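Local structure of ARF GTPase-activating protein GIT1 (Rattus norvegicus, 6IUH) at residues 27-32 with 43-48. The protein probably stimulates GTP hydrolysis on ARF GTPases and, through the C-terminal four-helix domain described here, binds a segment of a partner protein. Residues are numbered along the deposited sequence; the frame is centred on the assembly and turned at random. Where two conformers were deposited one is given.
Sequences IQELLR and VPCSEK
V43 O is gripped twice from one face of its carbonyl plane, on the helical turn that sends C45 against E29 and L30: S46 OG donates at 2.7 Å and E47 N at 3.0 Å. With chi1 at 65°, the S46 hydroxyl folds back onto its own helix. C45 CB meets L30 CD1 at 3.9 Å, and C45 SG reaches past to lie 4.1 Å from both L30 CA and E29 CG. No hydrogen bond crosses between the two segments. In E29, chi1 of -178° sets CG anti to the backbone N and beside the sulfur; the bend at chi2 turns the carboxylate toward R32, with which it forms a salt bridge in the R32 conformer given, its fine geometry doubtful. Shortened to alanine, E29 would lose the CG that lies against the C45 sulfur, and the R32 guanidinium, which also bridges to E36, would probably be left without its E29 mate. K48 NZ stays 6.6 Å from E29 OE1, too far for a salt bridge. The contact joins successive helices 13-35 and 42-57 of a four-helix bundle; L30 also packs on L83 of helix 67-87 and V108 of helix 101-128, while Q28 NE2 hydrogen-bonds a polar side chain of another protein's chain.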
loop_
_atom_site.group_PDB
_atom_site.type_symbol
_atom_site.label_atom_id
_atom_site.label_comp_id
_atom_site.label_asym_id
_atom_site.label_seq_id
_atom_site.Cartn_x
_atom_site.Cartn_y
_atom_site.Cartn_z
ATOM N N ILE A 27 2.781 -3.120 -4.953
ATOM C CA ILE A 27 3.618 -2.181 -4.217
ATOM C C ILE A 27 5.093 -2.482 -4.469
ATOM O O ILE A 27 5.905 -1.570 -4.631
ATOM C CB ILE A 27 3.325 -2.221 -2.707
ATOM C CG1 ILE A 27 1.954 -1.607 -2.425
ATOM C CG2 ILE A 27 4.406 -1.480 -1.928
ATOM C CD1 ILE A 27 1.550 -1.648 -0.963
ATOM N N GLN A 28 5.434 -3.767 -4.518
ATOM C CA GLN A 28 6.805 -4.178 -4.807
ATOM C C GLN A 28 7.261 -3.668 -6.172
ATOM O O GLN A 28 8.405 -3.248 -6.340
ATOM C CB GLN A 28 6.939 -5.701 -4.750
ATOM C CG GLN A 28 8.377 -6.187 -4.714
ATOM C CD GLN A 28 9.072 -5.852 -3.406
ATOM O OE1 GLN A 28 8.739 -6.400 -2.354
ATOM N NE2 GLN A 28 10.039 -4.945 -3.464
ATOM N N GLU A 29 6.357 -3.704 -7.146
ATOM C CA GLU A 29 6.671 -3.245 -8.495
ATOM C C GLU A 29 6.845 -1.729 -8.521
ATOM O O GLU A 29 7.687 -1.205 -9.254
ATOM C CB GLU A 29 5.581 -3.678 -9.477
ATOM C CG GLU A 29 5.844 -3.279 -10.920
ATOM C CD GLU A 29 7.082 -3.940 -11.498
ATOM O OE1 GLU A 29 7.440 -5.048 -11.045
ATOM O OE2 GLU A 29 7.699 -3.347 -12.409
ATOM N N LEU A 30 6.048 -1.032 -7.718
ATOM C CA LEU A 30 6.168 0.417 -7.587
ATOM C C LEU A 30 7.517 0.805 -6.996
ATOM O O LEU A 30 8.165 1.739 -7.466
ATOM C CB LEU A 30 5.041 0.976 -6.719
ATOM C CG LEU A 30 5.143 2.461 -6.368
ATOM C CD1 LEU A 30 5.084 3.314 -7.627
ATOM C CD2 LEU A 30 4.043 2.861 -5.397
ATOM N N LEU A 31 7.936 0.080 -5.962
ATOM C CA LEU A 31 9.224 0.334 -5.327
ATOM C C LEU A 31 10.363 0.098 -6.311
ATOM O O LEU A 31 11.364 0.818 -6.306
ATOM C CB LEU A 31 9.404 -0.554 -4.092
ATOM C CG LEU A 31 10.737 -0.393 -3.359
ATOM C CD1 LEU A 31 10.946 1.056 -2.949
ATOM C CD2 LEU A 31 10.792 -1.312 -2.148
ATOM N N ARG A 32 10.202 -0.913 -7.157
ATOM C CA ARG A 32 11.192 -1.220 -8.183
ATOM C C ARG A 32 11.288 -0.079 -9.188
ATOM O O ARG A 32 12.379 0.296 -9.619
ATOM C CB ARG A 32 10.842 -2.524 -8.903
ATOM C CG ARG A 32 11.915 -2.998 -9.875
ATOM C CD ARG A 32 11.454 -4.208 -10.676
ATOM N NE ARG A 32 10.440 -3.859 -11.668
ATOM C CZ ARG A 32 10.707 -3.568 -12.938
ATOM N NH1 ARG A 32 9.721 -3.263 -13.770
ATOM N NH2 ARG A 32 11.957 -3.587 -13.377
ATOM N N VAL A 43 2.168 6.183 -12.561
ATOM C CA VAL A 43 0.713 6.216 -12.723
ATOM C C VAL A 43 0.106 4.821 -12.947
ATOM O O VAL A 43 -0.843 4.457 -12.250
ATOM C CB VAL A 43 0.292 7.157 -13.879
ATOM C CG1 VAL A 43 -1.181 6.972 -14.214
ATOM C CG2 VAL A 43 0.581 8.598 -13.517
ATOM N N PRO A 44 0.638 4.030 -13.903
ATOM C CA PRO A 44 0.029 2.700 -14.040
ATOM C C PRO A 44 0.239 1.814 -12.812
ATOM O O PRO A 44 -0.634 1.003 -12.500
ATOM C CB PRO A 44 0.735 2.110 -15.267
ATOM C CG PRO A 44 2.005 2.865 -15.381
ATOM C CD PRO A 44 1.689 4.250 -14.915
ATOM N N CYS A 45 1.369 1.965 -12.126
ATOM C CA CYS A 45 1.607 1.209 -10.899
ATOM C C CYS A 45 0.585 1.576 -9.829
ATOM O O CYS A 45 0.023 0.699 -9.176
ATOM C CB CYS A 45 3.023 1.444 -10.369
ATOM S SG CYS A 45 4.308 0.491 -11.215
ATOM N N SER A 46 0.343 2.872 -9.660
ATOM C CA SER A 46 -0.607 3.344 -8.659
ATOM C C SER A 46 -2.029 2.886 -8.971
ATOM O O SER A 46 -2.826 2.658 -8.063
ATOM C CB SER A 46 -0.562 4.869 -8.550
ATOM O OG SER A 46 -1.007 5.483 -9.745
ATOM N N GLU A 47 -2.344 2.751 -10.255
ATOM C CA GLU A 47 -3.666 2.296 -10.660
ATOM C C GLU A 47 -3.858 0.818 -10.351
ATOM O O GLU A 47 -4.942 0.399 -9.944
ATOM C CB GLU A 47 -3.897 2.564 -12.148
ATOM C CG GLU A 47 -4.111 4.029 -12.472
ATOM C CD GLU A 47 -5.293 4.617 -11.727
ATOM O OE1 GLU A 47 -6.318 3.918 -11.593
ATOM O OE2 GLU A 47 -5.193 5.775 -11.268
ATOM N N LYS A 48 -2.802 0.033 -10.543
ATOM C CA LYS A 48 -2.848 -1.388 -10.222
ATOM C C LYS A 48 -2.924 -1.579 -8.711
ATOM O O LYS A 48 -3.593 -2.489 -8.218
ATOM C CB LYS A 48 -1.630 -2.109 -10.801
ATOM C CG LYS A 48 -1.579 -2.090 -12.322
ATOM C CD LYS A 48 -0.257 -2.619 -12.856
ATOM C CE LYS A 48 -0.082 -4.096 -12.551
ATOM N NZ LYS A 48 1.179 -4.634 -13.136
#